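Local coordinates for protein autolysin E (Staphylococcus aureus, PDB 4PI8) that probably cleaves the N-acetylglucosamine–N-acetylmuramic acid glycan strands of bacterial peptidoglycan as a lysozyme-like glycosidase, here a catalytic mutant holding a NAG-NAM disaccharide, at residues V63-S68 with V96-L101; G123-Y128 with K150-S155; A105-G110 with D202-L207; D6-F11 with N185-A190. The protein carries 1 engineered substitution. All coordinates share one frame; numbering follows the deposited sequence. Where two conformers were deposited one is given.

Contact 1: V63-S68 with V96-L101; sequences VPMSES and VNVIYL
Met65 lies across Ile99 at about a right angle, and its bent side chain keeps returning to the same isoleucine. Its CB starts beside Val98, 3.9 Å from Val98 CG1. Met65 CG then meets Ile99 CD1 at 3.9 Å, SD stays 4.0 Å from that methyl, and CE folds back to lie 4.2 Å from Ile99 CG1. The bends at chi2 (-78°) and chi3 (-75°) bring SD and CE back alongside Ile99. Val63 divides its two methyls between neighbouring partners. Val63 CG2 sits 3.7 Å from Val98 CG1 and also reaches Ile99, while Val63 CG1 rests on the amide of Asn97, 3.6 Å from ND2. Here the loop leading into helix 67-74 is laid against the first turn of helix 98-108, which belongs to the glucosaminidase (lysozyme clan) family region, and Asn97 is the N-cap of that second helix. Its OD1 takes the N-H of Tyr100 at 3.0 Å in a nearly straight bond, the donor standing well above the carbonyl plane, and receives a weaker one from Ile99 N. With CG anti to the backbone N (chi1 180°), the amide can cap the helix and still offer ND2 to the hydroxyl of Tyr212. Gln91 OE1 joins the two backbones by accepting from both Val63 N and Val98 N. Helix 200-215 adds Tyr212 against Val63 and Phe215 against Met65.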
loop_
_atom_site.group_PDB
_atom_site.type_symbol
_atom_site.label_atom_id
_atom_site.label_comp_id
_atom_site.label_asym_id
_atom_site.label_seq_id
_atom_site.Cartn_x
_atom_site.Cartn_y
_atom_site.Cartn_z
ATOM N N VAL A 63 -3.919 14.871 5.677
ATOM C CA VAL A 63 -2.888 15.882 5.666
ATOM C C VAL A 63 -3.351 17.099 4.845
ATOM O O VAL A 63 -4.119 16.983 3.882
ATOM C CB VAL A 63 -1.510 15.396 5.177
ATOM C CG1 VAL A 63 -0.904 14.464 6.202
ATOM C CG2 VAL A 63 -1.604 14.780 3.813
ATOM N N PRO A 64 -2.867 18.291 5.217
ATOM C CA PRO A 64 -3.241 19.523 4.561
ATOM C C PRO A 64 -2.459 19.737 3.295
ATOM O O PRO A 64 -1.450 20.431 3.264
ATOM C CB PRO A 64 -2.932 20.584 5.642
ATOM C CG PRO A 64 -1.757 20.069 6.354
ATOM C CD PRO A 64 -2.036 18.555 6.423
ATOM N N MET A 65 -2.947 19.126 2.236
ATOM C CA MET A 65 -2.374 19.221 0.890
ATOM C C MET A 65 -3.436 19.684 -0.053
ATOM O O MET A 65 -4.449 19.025 -0.217
ATOM C CB MET A 65 -1.808 17.848 0.414
ATOM C CG MET A 65 -0.560 17.434 1.160
ATOM S SD MET A 65 0.965 18.253 0.624
ATOM C CE MET A 65 1.202 17.364 -0.910
ATOM N N SER A 66 -3.214 20.798 -0.717
ATOM C CA SER A 66 -4.128 21.268 -1.729
ATOM C C SER A 66 -4.016 20.490 -3.040
ATOM O O SER A 66 -3.017 19.757 -3.257
ATOM C CB SER A 66 -3.840 22.727 -2.069
ATOM O OG SER A 66 -2.566 22.827 -2.690
ATOM N N GLU A 67 -4.986 20.643 -3.949
ATOM C CA GLU A 67 -4.915 19.994 -5.268
ATOM C C GLU A 67 -3.625 20.369 -5.975
ATOM O O GLU A 67 -2.991 19.541 -6.621
ATOM C CB GLU A 67 -6.197 20.287 -6.102
ATOM C CG GLU A 67 -6.178 19.759 -7.559
ATOM C CD GLU A 67 -7.500 19.944 -8.283
ATOM O OE1 GLU A 67 -7.454 20.276 -9.485
ATOM O OE2 GLU A 67 -8.582 19.751 -7.674
ATOM N N SER A 68 -3.240 21.624 -5.875
ATOM C CA SER A 68 -2.021 22.075 -6.550
ATOM C C SER A 68 -0.783 21.381 -5.973
ATOM O O SER A 68 0.077 20.921 -6.742
ATOM C CB SER A 68 -1.853 23.579 -6.560
ATOM O OG SER A 68 -1.695 24.046 -5.271
ATOM N N VAL A 96 -8.258 9.000 4.394
ATOM C CA VAL A 96 -7.020 8.277 4.058
ATOM C C VAL A 96 -5.967 9.331 3.719
ATOM O O VAL A 96 -6.188 10.166 2.824
ATOM C CB VAL A 96 -7.211 7.395 2.867
ATOM C CG1 VAL A 96 -5.925 6.697 2.481
ATOM C CG2 VAL A 96 -8.245 6.292 3.130
ATOM N N ASN A 97 -4.849 9.292 4.419
ATOM C CA ASN A 97 -3.712 10.249 4.215
ATOM C C ASN A 97 -3.329 10.333 2.737
ATOM O O ASN A 97 -2.958 9.299 2.179
ATOM C CB ASN A 97 -2.589 9.808 5.124
ATOM C CG ASN A 97 -1.352 10.658 5.040
ATOM O OD1 ASN A 97 -0.860 10.970 3.944
ATOM N ND2 ASN A 97 -0.707 10.883 6.157
ATOM N N VAL A 98 -3.423 11.501 2.129
ATOM C CA VAL A 98 -3.246 11.561 0.675
ATOM C C VAL A 98 -1.778 11.392 0.285
ATOM O O VAL A 98 -1.494 10.928 -0.844
ATOM C CB VAL A 98 -3.820 12.872 0.049
ATOM C CG1 VAL A 98 -2.960 14.096 0.385
ATOM C CG2 VAL A 98 -4.071 12.723 -1.419
ATOM N N ILE A 99 -0.863 11.776 1.163
ATOM C CA ILE A 99 0.552 11.551 0.847
ATOM C C ILE A 99 0.861 10.042 0.823
ATOM O O ILE A 99 1.598 9.548 -0.042
ATOM C CB ILE A 99 1.474 12.362 1.715
ATOM C CG1 ILE A 99 1.410 13.850 1.355
ATOM C CG2 ILE A 99 2.898 11.846 1.641
ATOM C CD1 ILE A 99 2.128 14.779 2.298
ATOM N N TYR A 100 0.314 9.304 1.791
ATOM C CA TYR A 100 0.396 7.870 1.776
ATOM C C TYR A 100 -0.218 7.340 0.507
ATOM O O TYR A 100 0.389 6.499 -0.178
ATOM C CB TYR A 100 -0.312 7.290 3.023
ATOM C CG TYR A 100 -0.813 5.901 2.757
ATOM C CD1 TYR A 100 0.049 4.853 2.505
ATOM C CD2 TYR A 100 -2.179 5.665 2.618
ATOM C CE1 TYR A 100 -0.424 3.625 2.133
ATOM C CE2 TYR A 100 -2.677 4.427 2.275
ATOM C CZ TYR A 100 -1.791 3.436 1.963
ATOM O OH TYR A 100 -2.293 2.218 1.531
ATOM N N LEU A 101 -1.411 7.809 0.132
ATOM C CA LEU A 101 -2.117 7.243 -0.998
ATOM C C LEU A 101 -1.319 7.434 -2.296
ATOM O O LEU A 101 -1.166 6.484 -3.102
ATOM C CB LEU A 101 -3.503 7.856 -1.144
ATOM C CG LEU A 101 -4.529 7.096 -1.931
ATOM C CD1 LEU A 101 -4.831 5.718 -1.363
ATOM C CD2 LEU A 101 -5.769 7.968 -2.008
#

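Contact 2: G123-Y128 with K150-S155; sequences GKKRYY and KEQWTS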
loop_
_atom_site.group_PDB
_atom_site.type_symbol
_atom_site.label_atom_id
_atom_site.label_comp_id
_atom_site.label_asym_id
_atom_site.label_seq_id
_atom_site.Cartn_x
_atom_site.Cartn_y
_atom_site.Cartn_z
ATOM N N GLY A 123 -13.143 -6.917 -23.376
ATOM C CA GLY A 123 -14.229 -6.432 -24.239
ATOM C C GLY A 123 -14.130 -4.932 -24.519
ATOM O O GLY A 123 -13.078 -4.453 -24.933
ATOM N N LYS A 124 -15.216 -4.203 -24.316
ATOM C CA LYS A 124 -15.246 -2.772 -24.605
ATOM C C LYS A 124 -14.588 -1.984 -23.466
ATOM O O LYS A 124 -14.358 -0.785 -23.583
ATOM C CB LYS A 124 -16.696 -2.263 -24.746
ATOM C CG LYS A 124 -17.562 -2.978 -25.793
ATOM C CD LYS A 124 -17.141 -2.637 -27.227
ATOM C CE LYS A 124 -18.151 -3.225 -28.238
ATOM N NZ LYS A 124 -18.043 -2.623 -29.597
ATOM N N LYS A 125 -14.356 -2.642 -22.330
ATOM C CA LYS A 125 -13.810 -1.948 -21.133
ATOM C C LYS A 125 -12.336 -2.245 -20.871
ATOM O O LYS A 125 -11.752 -3.226 -21.334
ATOM C CB LYS A 125 -14.625 -2.383 -19.925
ATOM C CG LYS A 125 -16.056 -1.868 -19.936
ATOM C CD LYS A 125 -16.887 -2.521 -18.840
ATOM C CE LYS A 125 -18.341 -2.722 -19.251
ATOM N NZ LYS A 125 -19.061 -3.542 -18.240
ATOM N N ARG A 126 -11.736 -1.391 -20.057
ATOM C CA ARG A 126 -10.360 -1.552 -19.585
ATOM C C ARG A 126 -10.426 -1.344 -18.101
ATOM O O ARG A 126 -11.147 -0.456 -17.631
ATOM C CB ARG A 126 -9.439 -0.511 -20.220
ATOM C CG ARG A 126 -7.962 -0.714 -20.017
ATOM C CD ARG A 126 -7.186 0.077 -21.066
ATOM N NE ARG A 126 -7.921 0.061 -22.318
ATOM C CZ ARG A 126 -7.516 -0.518 -23.447
ATOM N NH1 ARG A 126 -6.346 -1.135 -23.516
ATOM N NH2 ARG A 126 -8.311 -0.493 -24.510
ATOM N N TYR A 127 -9.718 -2.217 -17.366
ATOM C CA TYR A 127 -9.668 -2.138 -15.896
ATOM C C TYR A 127 -8.303 -1.695 -15.449
ATOM O O TYR A 127 -7.277 -2.023 -16.008
ATOM C CB TYR A 127 -10.034 -3.493 -15.293
ATOM C CG TYR A 127 -11.445 -3.906 -15.668
ATOM C CD1 TYR A 127 -12.539 -3.408 -15.016
ATOM C CD2 TYR A 127 -11.674 -4.748 -16.749
ATOM C CE1 TYR A 127 -13.837 -3.732 -15.398
ATOM C CE2 TYR A 127 -12.965 -5.105 -17.121
ATOM C CZ TYR A 127 -14.034 -4.599 -16.458
ATOM O OH TYR A 127 -15.336 -4.955 -16.795
ATOM N N TYR A 128 -8.325 -0.873 -14.359
ATOM C CA TYR A 128 -7.115 -0.237 -13.796
ATOM C C TYR A 128 -7.012 -0.634 -12.332
ATOM O O TYR A 128 -7.983 -0.923 -11.691
ATOM C CB TYR A 128 -7.245 1.307 -13.911
ATOM C CG TYR A 128 -7.304 1.750 -15.373
ATOM C CD1 TYR A 128 -8.529 1.770 -16.021
ATOM C CD2 TYR A 128 -6.178 2.120 -16.028
ATOM C CE1 TYR A 128 -8.581 2.162 -17.364
ATOM C CE2 TYR A 128 -6.197 2.511 -17.374
ATOM C CZ TYR A 128 -7.436 2.503 -18.013
ATOM O OH TYR A 128 -7.514 2.918 -19.353
ATOM N N LYS A 150 -14.432 -6.931 -10.699
ATOM C CA LYS A 150 -15.570 -7.020 -9.816
ATOM C C LYS A 150 -16.091 -5.677 -9.345
ATOM O O LYS A 150 -17.304 -5.472 -9.276
ATOM C CB LYS A 150 -15.213 -7.902 -8.602
ATOM C CG LYS A 150 -16.290 -8.007 -7.531
ATOM C CD LYS A 150 -16.062 -9.233 -6.646
ATOM C CE LYS A 150 -16.964 -9.226 -5.416
ATOM N NZ LYS A 150 -16.336 -8.443 -4.318
ATOM N N GLU A 151 -15.174 -4.752 -9.035
ATOM C CA GLU A 151 -15.550 -3.439 -8.546
ATOM C C GLU A 151 -15.705 -2.398 -9.666
ATOM O O GLU A 151 -15.951 -1.236 -9.374
ATOM C CB GLU A 151 -14.518 -2.904 -7.526
ATOM C CG GLU A 151 -14.390 -3.658 -6.226
ATOM C CD GLU A 151 -15.703 -4.007 -5.571
ATOM O OE1 GLU A 151 -16.578 -3.136 -5.387
ATOM O OE2 GLU A 151 -15.858 -5.193 -5.241
ATOM N N GLN A 152 -15.501 -2.830 -10.900
ATOM C CA GLN A 152 -15.695 -2.056 -12.118
ATOM C C GLN A 152 -14.828 -0.805 -12.091
ATOM O O GLN A 152 -15.299 0.353 -12.278
ATOM C CB GLN A 152 -17.186 -1.736 -12.342
ATOM C CG GLN A 152 -17.988 -2.961 -12.794
ATOM C CD GLN A 152 -17.500 -3.524 -14.147
ATOM O OE1 GLN A 152 -17.035 -4.666 -14.235
ATOM N NE2 GLN A 152 -17.612 -2.721 -15.203
ATOM N N TRP A 153 -13.553 -1.026 -11.821
ATOM C CA TRP A 153 -12.566 0.057 -11.908
ATOM C C TRP A 153 -12.186 0.236 -13.356
ATOM O O TRP A 153 -11.096 -0.088 -13.822
ATOM C CB TRP A 153 -11.304 -0.223 -11.080
ATOM C CG TRP A 153 -11.629 -0.318 -9.588
ATOM C CD1 TRP A 153 -12.737 0.120 -8.937
ATOM C CD2 TRP A 153 -10.750 -0.847 -8.593
ATOM N NE1 TRP A 153 -12.639 -0.158 -7.569
ATOM C CE2 TRP A 153 -11.425 -0.771 -7.366
ATOM C CE3 TRP A 153 -9.497 -1.451 -8.658
ATOM C CZ2 TRP A 153 -10.847 -1.250 -6.189
ATOM C CZ3 TRP A 153 -8.933 -1.916 -7.470
ATOM C CH2 TRP A 153 -9.639 -1.823 -6.290
ATOM N N THR A 154 -13.107 0.861 -14.073
ATOM C CA THR A 154 -13.022 1.043 -15.521
ATOM C C THR A 154 -12.376 2.320 -15.994
ATOM O O THR A 154 -12.311 2.618 -17.175
ATOM C CB THR A 154 -14.466 0.985 -16.135
ATOM O OG1 THR A 154 -15.297 1.945 -15.501
ATOM C CG2 THR A 154 -15.079 -0.374 -15.963
ATOM N N SER A 155 -11.799 3.114 -15.075
ATOM C CA SER A 155 -11.052 4.285 -15.398
ATOM C C SER A 155 -9.952 4.512 -14.331
ATOM O O SER A 155 -10.107 3.990 -13.206
ATOM C CB SER A 155 -11.945 5.513 -15.413
ATOM O OG SER A 155 -12.390 5.885 -14.116
HETATM O O HOH W 1 -13.154 1.020 -19.409
#
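One carbonyl oxygen, that of Trp153, takes both an N-H and a CA-H from consecutive residues of the segment 123-128. Trp153 is the centre of an inverse gamma turn in the loop between helices 147-150 and 156-172, and this loop packs along strand 125-127 of the two-stranded antiparallel hairpin 120-122/125-127 and the residue that follows. Tyr128 N donates to Trp153 O at 2.9 Å, while Tyr127 CA lies 3.2 Å from the same oxygen. A second CA-H contact runs the other way, from Thr154 CA to Arg126 O at 3.2 Å. Water 1 extends the backbone pairing, accepting from Arg126 N and donating to Thr154 O. The two tyrosines splay apart. Tyr127 CG, anti to the carbonyl carbon (chi1 -62°), carries the ring alongside the Thr154 side chain, Tyr127 CE1 3.6 Å from Thr154 CG2. Tyr128 packs against the backbone of Ser155, Tyr128 CD1 3.5 Å from Ser155 C. Helix 156-172 adds Pro156 and Ala159 against Tyr128. Ser155 caps that helix through a bond from Lys158 N to its OG. The indole of Trp153 has Glu151 CB over one face, and at its edge, in the ring plane, Tyr128 O approaches Trp153 CE3 to 3.4 Å.

Contact 3: A105-G110 with D202-L207; sequences ALVATG and DKIAKL. Engineered in segment 105-110: Ala108 (natural residue Glu).
This is an apolar helix-to-helix contact, its centre about 8 Å from the centre of the chain's fold, between the C-terminal end of helix 98-108 and the early turns of helix 200-215, both within the lysozyme-like glucosaminidase region. Val107 carries most of it, facing the other helix where the two backbones come nearest, Val107 against Ile204. Its CG2 is 3.9 Å from both Ile204 CG1 and Leu207 CD1, so that one methyl touches residues from successive turns of helix 200-215. The valine torsion (chi1 167°) sets CG2 beside its own backbone N and turns it to these partners. Ile204 crosses Val107 at about a right angle, and its CG1 also approaches Val107 CB. Leu207 comes in obliquely and uses a single methyl, CD1, which bridges Val107 and the CB of Leu106. Lys203 offers its carbonyl O and CB to Val107 CG2; the rest of the side chain leads away, carrying NZ to salt bridges with Asp197 and Glu28. Ser103 and His104, one turn earlier on helix 98-108, continue the packing on Ile204. No hydrogen bond links the segments. Ala108, the engineered residue of this catalytic mutant (Glu in the natural protein), sits on the last turn of the same helix. Next in the chain, Thr109 OG1 donates back to Ala105 O at 2.7 Å, from 36° above the carbonyl plane.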
loop_
_atom_site.group_PDB
_atom_site.type_symbol
_atom_site.label_atom_id
_atom_site.label_comp_id
_atom_site.label_asym_id
_atom_site.label_seq_id
_atom_site.Cartn_x
_atom_site.Cartn_y
_atom_site.Cartn_z
ATOM N N ALA A 105 0.503 4.461 -4.514
ATOM C CA ALA A 105 0.237 4.325 -5.960
ATOM C C ALA A 105 1.503 4.417 -6.722
ATOM O O ALA A 105 1.643 3.651 -7.737
ATOM C CB ALA A 105 -0.749 5.384 -6.410
ATOM N N LEU A 106 2.429 5.288 -6.371
ATOM C CA LEU A 106 3.686 5.417 -7.124
ATOM C C LEU A 106 4.509 4.141 -7.016
ATOM O O LEU A 106 5.069 3.675 -8.025
ATOM C CB LEU A 106 4.474 6.601 -6.647
ATOM C CG LEU A 106 3.865 7.965 -6.950
ATOM C CD1 LEU A 106 4.606 9.109 -6.254
ATOM C CD2 LEU A 106 3.796 8.196 -8.481
ATOM N N VAL A 107 4.626 3.551 -5.842
ATOM C CA VAL A 107 5.325 2.247 -5.698
ATOM C C VAL A 107 4.637 1.187 -6.507
ATOM O O VAL A 107 5.324 0.405 -7.264
ATOM C CB VAL A 107 5.434 1.903 -4.189
ATOM C CG1 VAL A 107 5.858 0.423 -3.925
ATOM C CG2 VAL A 107 6.365 2.912 -3.524
ATOM N N ALA A 108 3.344 1.066 -6.436
ATOM C CA ALA A 108 2.600 -0.002 -7.082
ATOM C C ALA A 108 2.539 0.124 -8.616
ATOM O O ALA A 108 2.233 -0.880 -9.261
ATOM C CB ALA A 108 1.221 -0.084 -6.556
ATOM N N THR A 109 2.744 1.297 -9.163
ATOM C CA THR A 109 2.588 1.519 -10.598
ATOM C C THR A 109 3.896 1.862 -11.280
ATOM O O THR A 109 3.910 2.323 -12.434
ATOM C CB THR A 109 1.591 2.676 -10.867
ATOM O OG1 THR A 109 2.067 3.916 -10.356
ATOM C CG2 THR A 109 0.227 2.324 -10.352
ATOM N N GLY A 110 5.024 1.811 -10.555
ATOM C CA GLY A 110 6.258 2.206 -11.184
ATOM C C GLY A 110 6.282 3.646 -11.530
ATOM O O GLY A 110 6.545 4.054 -12.661
ATOM N N ASP A 202 8.992 -0.044 3.555
ATOM C CA ASP A 202 10.114 0.903 3.447
ATOM C C ASP A 202 10.011 1.706 2.166
ATOM O O ASP A 202 10.337 2.905 2.193
ATOM C CB ASP A 202 11.425 0.107 3.443
ATOM C CG ASP A 202 11.554 -0.733 4.661
ATOM O OD1 ASP A 202 11.844 -0.187 5.729
ATOM O OD2 ASP A 202 11.265 -1.926 4.589
ATOM N N LYS A 203 9.638 1.099 1.079
ATOM C CA LYS A 203 9.564 1.810 -0.204
ATOM C C LYS A 203 8.501 2.914 -0.133
ATOM O O LYS A 203 8.742 4.073 -0.566
ATOM C CB LYS A 203 9.267 0.903 -1.351
ATOM C CG LYS A 203 10.380 -0.125 -1.583
ATOM C CD LYS A 203 9.950 -1.223 -2.565
ATOM C CE LYS A 203 11.124 -2.149 -2.901
ATOM N NZ LYS A 203 10.690 -3.248 -3.771
ATOM N N ILE A 204 7.347 2.635 0.409
ATOM C CA ILE A 204 6.279 3.638 0.490
ATOM C C ILE A 204 6.702 4.713 1.476
ATOM O O ILE A 204 6.531 5.918 1.229
ATOM C CB ILE A 204 4.927 2.948 0.882
ATOM C CG1 ILE A 204 4.522 1.967 -0.203
ATOM C CG2 ILE A 204 3.872 4.011 1.074
ATOM C CD1 ILE A 204 3.337 1.135 0.152
ATOM N N ALA A 205 7.246 4.309 2.614
ATOM C CA ALA A 205 7.681 5.274 3.680
ATOM C C ALA A 205 8.742 6.254 3.151
ATOM O O ALA A 205 8.706 7.438 3.537
ATOM C CB ALA A 205 8.219 4.524 4.905
ATOM N N LYS A 206 9.639 5.779 2.299
ATOM C CA LYS A 206 10.697 6.662 1.778
ATOM C C LYS A 206 10.078 7.786 0.979
ATOM O O LYS A 206 10.431 8.970 1.117
ATOM C CB LYS A 206 11.652 5.868 0.930
ATOM C CG LYS A 206 12.799 6.745 0.432
ATOM C CD LYS A 206 13.867 5.979 -0.334
ATOM C CE LYS A 206 13.354 5.456 -1.657
ATOM N NZ LYS A 206 12.967 6.508 -2.633
ATOM N N LEU A 207 9.135 7.469 0.118
ATOM C CA LEU A 207 8.457 8.494 -0.655
ATOM C C LEU A 207 7.636 9.402 0.217
ATOM O O LEU A 207 7.592 10.621 -0.001
ATOM C CB LEU A 207 7.565 7.894 -1.750
ATOM C CG LEU A 207 8.275 7.050 -2.800
ATOM C CD1 LEU A 207 7.267 6.669 -3.872
ATOM C CD2 LEU A 207 9.467 7.798 -3.422
#

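Contact 4: D6-F11 with N185-A190; sequences DVNYSF and NPENPA
The amide of Asn8 and the extended side chain of Glu187 cross obliquely, with amide and carboxylate planes 52° apart. Asn8 ND2 reaches past the CG of Glu187 to Glu187 O, donating at 2.9 Å in a nearly straight bond on a lone pair of that carbonyl. Water 3 takes a second bond from ND2 and donates to Glu187 OE2, tying the amide to both the backbone carbonyl and the carboxylate of Glu187. With CG opposite the backbone N (chi1 -171°) and the chain straight beyond it, Glu187 lays its carboxylate against Asp6, whose CB is 3.4 Å from Glu187 CD. The two acids turn their oxygens to other partners: Arg223 forms a salt bridge with Asp6 OD1, and Asn175 ND2 donates to both Asp6 OD2 and Glu187 OE1, which probably eases the nearness of like charges. Tyr9 crosses Pro189 obliquely, Tyr9 CD2 3.4 Å from Pro189 CD, while Glu187 O lies at the ring's edge in its plane. The Tyr9 hydroxyl is linked through water 4 to Asn188 ND2, and water 2 joins Asn8 N to Pro186 O. Met17 of helix 11-18 also packs on Tyr9 and Pro189. The N-terminal segment thus covers a type I beta turn, Asn185 to Asn188, in the loop that continues to Ala190 at the bound NAG of the glycan pocket.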
loop_
_atom_site.group_PDB
_atom_site.type_symbol
_atom_site.label_atom_id
_atom_site.label_comp_id
_atom_site.label_asym_id
_atom_site.label_seq_id
_atom_site.Cartn_x
_atom_site.Cartn_y
_atom_site.Cartn_z
ATOM N N ASP A 6 -4.518 -5.061 21.420
ATOM C CA ASP A 6 -4.164 -5.743 20.177
ATOM C C ASP A 6 -2.746 -6.295 20.199
ATOM O O ASP A 6 -2.216 -6.734 19.154
ATOM C CB ASP A 6 -4.361 -4.782 18.998
ATOM C CG ASP A 6 -3.723 -3.430 19.236
ATOM O OD1 ASP A 6 -2.827 -3.342 20.099
ATOM O OD2 ASP A 6 -4.160 -2.413 18.649
ATOM N N VAL A 7 -2.091 -6.304 21.368
ATOM C CA VAL A 7 -0.775 -6.898 21.494
ATOM C C VAL A 7 -0.980 -8.352 21.922
ATOM O O VAL A 7 -1.287 -8.682 23.086
ATOM C CB VAL A 7 0.182 -6.111 22.431
ATOM C CG1 VAL A 7 1.475 -6.814 22.631
ATOM C CG2 VAL A 7 0.401 -4.700 21.907
ATOM N N ASN A 8 -0.813 -9.247 20.983
ATOM C CA ASN A 8 -1.162 -10.664 21.131
ATOM C C ASN A 8 -0.040 -11.650 21.132
ATOM O O ASN A 8 -0.229 -12.780 21.707
ATOM C CB ASN A 8 -2.116 -11.044 19.991
ATOM C CG ASN A 8 -3.497 -10.500 20.162
ATOM O OD1 ASN A 8 -3.939 -10.170 21.276
ATOM N ND2 ASN A 8 -4.211 -10.382 19.064
ATOM N N TYR A 9 1.106 -11.369 20.518
ATOM C CA TYR A 9 2.166 -12.315 20.265
ATOM C C TYR A 9 3.511 -11.728 20.672
ATOM O O TYR A 9 3.709 -10.518 20.576
ATOM C CB TYR A 9 2.215 -12.764 18.808
ATOM C CG TYR A 9 1.044 -13.562 18.417
ATOM C CD1 TYR A 9 1.043 -14.932 18.653
ATOM C CD2 TYR A 9 -0.091 -13.017 17.851
ATOM C CE1 TYR A 9 -0.025 -15.714 18.281
ATOM C CE2 TYR A 9 -1.167 -13.829 17.484
ATOM C CZ TYR A 9 -1.136 -15.175 17.733
ATOM O OH TYR A 9 -2.236 -15.930 17.376
ATOM N N SER A 10 4.439 -12.565 21.148
ATOM C CA SER A 10 5.813 -12.202 21.263
ATOM C C SER A 10 6.410 -12.050 19.864
ATOM O O SER A 10 5.917 -12.636 18.844
ATOM C CB SER A 10 6.653 -13.250 22.004
ATOM O OG SER A 10 6.755 -14.430 21.265
ATOM N N PHE A 11 7.497 -11.302 19.757
ATOM C CA PHE A 11 8.183 -11.199 18.460
ATOM C C PHE A 11 8.594 -12.530 17.924
ATOM O O PHE A 11 8.384 -12.861 16.772
ATOM C CB PHE A 11 9.404 -10.243 18.602
ATOM C CG PHE A 11 10.136 -9.996 17.325
ATOM C CD1 PHE A 11 9.512 -9.272 16.311
ATOM C CD2 PHE A 11 11.377 -10.533 17.062
ATOM C CE1 PHE A 11 10.153 -9.028 15.102
ATOM C CE2 PHE A 11 11.999 -10.281 15.863
ATOM C CZ PHE A 11 11.400 -9.536 14.891
ATOM N N ASN A 185 0.852 -7.375 10.079
ATOM C CA ASN A 185 -0.294 -7.668 10.944
ATOM C C ASN A 185 0.073 -8.275 12.273
ATOM O O ASN A 185 -0.292 -9.417 12.576
ATOM C CB ASN A 185 -1.295 -8.543 10.183
ATOM C CG ASN A 185 -2.697 -8.499 10.780
ATOM O OD1 ASN A 185 -3.004 -7.694 11.656
ATOM N ND2 ASN A 185 -3.579 -9.334 10.205
ATOM N N PRO A 186 0.777 -7.557 13.119
ATOM C CA PRO A 186 1.261 -8.142 14.374
ATOM C C PRO A 186 0.126 -8.610 15.279
ATOM O O PRO A 186 0.391 -9.525 16.137
ATOM C CB PRO A 186 2.064 -7.031 15.014
ATOM C CG PRO A 186 1.758 -5.807 14.262
ATOM C CD PRO A 186 1.331 -6.218 12.901
ATOM N N GLU A 187 -1.071 -8.106 15.173
ATOM C CA GLU A 187 -2.206 -8.579 15.982
ATOM C C GLU A 187 -2.547 -9.988 15.594
ATOM O O GLU A 187 -2.992 -10.786 16.463
ATOM C CB GLU A 187 -3.394 -7.683 15.775
ATOM C CG GLU A 187 -4.584 -7.904 16.707
ATOM C CD GLU A 187 -5.670 -6.846 16.579
ATOM O OE1 GLU A 187 -5.616 -5.896 15.758
ATOM O OE2 GLU A 187 -6.623 -6.900 17.426
ATOM N N ASN A 188 -2.369 -10.371 14.329
ATOM C CA ASN A 188 -2.666 -11.706 13.772
ATOM C C ASN A 188 -1.613 -12.043 12.699
ATOM O O ASN A 188 -1.869 -11.980 11.507
ATOM C CB ASN A 188 -4.072 -11.828 13.200
ATOM C CG ASN A 188 -5.137 -11.794 14.273
ATOM O OD1 ASN A 188 -5.816 -10.746 14.519
ATOM N ND2 ASN A 188 -5.268 -12.868 14.950
ATOM N N PRO A 189 -0.413 -12.392 13.135
ATOM C CA PRO A 189 0.708 -12.512 12.210
ATOM C C PRO A 189 0.467 -13.479 11.076
ATOM O O PRO A 189 -0.110 -14.567 11.259
ATOM C CB PRO A 189 1.869 -12.968 13.131
ATOM C CG PRO A 189 1.546 -12.412 14.425
ATOM C CD PRO A 189 0.039 -12.516 14.539
ATOM N N ALA A 190 0.907 -13.117 9.884
ATOM C CA ALA A 190 0.889 -13.918 8.692
ATOM C C ALA A 190 -0.465 -14.045 8.040
ATOM O O ALA A 190 -0.617 -14.832 7.062
ATOM C CB ALA A 190 1.576 -15.299 8.880
HETATM O O HOH W 2 1.120 -8.955 18.762
HETATM O O HOH W 3 -6.904 -8.892 19.049
HETATM O O HOH W 4 -3.206 -14.761 14.990
#

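How the contacts relate
Contacts 1 and 3 share helix 98-108, one at each end, and touch through Tyr100 and Ile204. Contact 1 is fully buried, whereas contact 3 lies closer to the chain centre but is only partly buried. Both rest mainly on aliphatic groups, with no hydrogen bond across. Contacts 2 and 4 lie farther out, on opposite sides of the chain's centre with their own centres about 36 Å apart, and there polar bonds and bridging waters join loop to hairpin or loop to loop. Contact 2 relies on backbone atoms, contact 4 on a side-chain amide bonded to a backbone carbonyl, with waters and Tyr9 against Pro189 beside it. Along the chain, contact 4 encloses contacts 1 and 2 but crosses contact 3.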